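PDB 7NKG: methyl-coenzyme M reductase gamma subunit from Methermicoccus shengliensis DSM 18856, which forms the gamma subunit of the factor 430-containing enzyme that, as in its relatives, probably makes methane from methyl-coenzyme M and coenzyme B. Local coordinates for residues 122-125 and 130-133. Numbering follows the deposited sequence.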
loop_
_atom_site.group_PDB
_atom_site.type_symbol
_atom_site.label_atom_id
_atom_site.label_comp_id
_atom_site.label_asym_id
_atom_site.label_seq_id
_atom_site.Cartn_x
_atom_site.Cartn_y
_atom_site.Cartn_z
ATOM N N GLN C 122 -1.053 37.379 1.090
ATOM C CA GLN C 122 -0.274 37.342 2.320
ATOM C C GLN C 122 -1.289 37.510 3.443
ATOM O O GLN C 122 -2.152 38.381 3.353
ATOM C CB GLN C 122 0.798 38.442 2.341
ATOM C CG GLN C 122 1.735 38.318 3.550
ATOM C CD GLN C 122 1.227 39.005 4.798
ATOM O OE1 GLN C 122 0.279 39.810 4.745
ATOM N NE2 GLN C 122 1.820 38.677 5.957
ATOM N N ILE C 123 -1.196 36.689 4.481
ATOM C CA ILE C 123 -2.170 36.694 5.562
ATOM C C ILE C 123 -1.545 36.833 6.926
ATOM O O ILE C 123 -0.423 36.386 7.145
ATOM C CB ILE C 123 -2.995 35.372 5.473
ATOM C CG1 ILE C 123 -4.119 35.338 6.542
ATOM C CG2 ILE C 123 -2.078 34.126 5.608
ATOM C CD1 ILE C 123 -5.232 34.357 6.218
ATOM N N VAL C 124 -2.296 37.406 7.867
ATOM C CA VAL C 124 -1.914 37.399 9.261
ATOM C C VAL C 124 -3.149 36.949 10.014
ATOM O O VAL C 124 -4.194 37.585 9.895
ATOM C CB VAL C 124 -1.385 38.741 9.808
ATOM C CG1 VAL C 124 -1.146 38.660 11.317
ATOM C CG2 VAL C 124 -0.100 39.149 9.090
ATOM N N GLU C 125 -3.041 35.858 10.773
ATOM C CA GLU C 125 -4.110 35.423 11.662
ATOM C C GLU C 125 -3.654 35.768 13.083
ATOM O O GLU C 125 -2.477 35.632 13.423
ATOM C CB GLU C 125 -4.391 33.924 11.562
ATOM C CG GLU C 125 -4.919 33.491 10.215
ATOM C CD GLU C 125 -5.503 32.096 10.225
ATOM O OE1 GLU C 125 -6.346 31.800 11.101
ATOM O OE2 GLU C 125 -5.123 31.296 9.343
ATOM N N ASP C 130 -6.186 41.993 18.310
ATOM C CA ASP C 130 -4.774 42.105 17.916
ATOM C C ASP C 130 -4.664 42.203 16.403
ATOM O O ASP C 130 -3.840 42.974 15.900
ATOM C CB ASP C 130 -3.957 40.893 18.374
ATOM C CG ASP C 130 -4.093 40.519 19.828
ATOM O OD1 ASP C 130 -4.435 41.413 20.650
ATOM O OD2 ASP C 130 -3.858 39.351 20.151
ATOM N N VAL C 131 -5.458 41.408 15.663
ATOM C CA VAL C 131 -5.398 41.446 14.200
ATOM C C VAL C 131 -5.920 42.802 13.674
ATOM O O VAL C 131 -5.490 43.220 12.605
ATOM C CB VAL C 131 -6.069 40.199 13.506
ATOM C CG1 VAL C 131 -7.499 40.484 13.045
ATOM C CG2 VAL C 131 -5.232 39.699 12.335
ATOM N N GLU C 132 -6.830 43.483 14.404
ATOM C CA GLU C 132 -7.306 44.804 13.997
ATOM C C GLU C 132 -6.214 45.853 14.222
ATOM O O GLU C 132 -6.055 46.741 13.384
ATOM C CB GLU C 132 -8.565 45.214 14.766
ATOM C CG GLU C 132 -9.787 44.426 14.332
ATOM C CD GLU C 132 -11.088 45.125 14.631
ATOM O OE1 GLU C 132 -11.123 45.909 15.605
ATOM O OE2 GLU C 132 -12.071 44.891 13.891
ATOM N N VAL C 133 -5.422 45.736 15.305
ATOM C CA VAL C 133 -4.303 46.656 15.544
ATOM C C VAL C 133 -3.293 46.508 14.387
ATOM O O VAL C 133 -2.844 47.516 13.837
ATOM C CB VAL C 133 -3.630 46.410 16.911
ATOM C CG1 VAL C 133 -2.327 47.202 17.054
ATOM C CG2 VAL C 133 -4.581 46.748 18.054
#
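The peptide plane joining Val124 to Glu125 has a methyl of Val131 on one side, above its carbonyl end. Val131 CG2 sits 3.4 Å from Val124 O. It comes down from above the plane and beyond the oxygen, at a C=O···CG2 angle of about 121°. This is van der Waals contact only; no hydrogen bond crosses between the segments. The side chain of Val124 rises on the same face as this methyl, and Glu125 CB lies on the other. At the edges, backbone hydrogen bonds tie Val124 to Val86 and Glu125 to Asp114, in the strands that flank 122-125. The apolar touch between the side chains is looser: Val124 CG1 and Val131 CG2 are 4.3 Å apart. Val124 CG1 is anti to the backbone N (chi1 174°), which swings it round to the carbonyl side, where Val131 CG2 is. The chi1 of Val131 is 98°, well off a staggered position, so its CG2 fit may cost some torsional strain.

Strand 122-127 is an inner strand of a four-stranded antiparallel sheet. Helix 128-140 follows it directly, and this contact packs the first turn of the helix, through Val131, back on the strand it has just left. The hairpin turn before the strand, Leu118 to Arg121, lines the factor 430 pocket. Strand alternation splits the side chains. Val124 faces the helices, touching Tyr134 and Ala106 as well. Glu125 points away from Val131, and its carboxylate hydrogen-bonds to two other protein chains of the assembly.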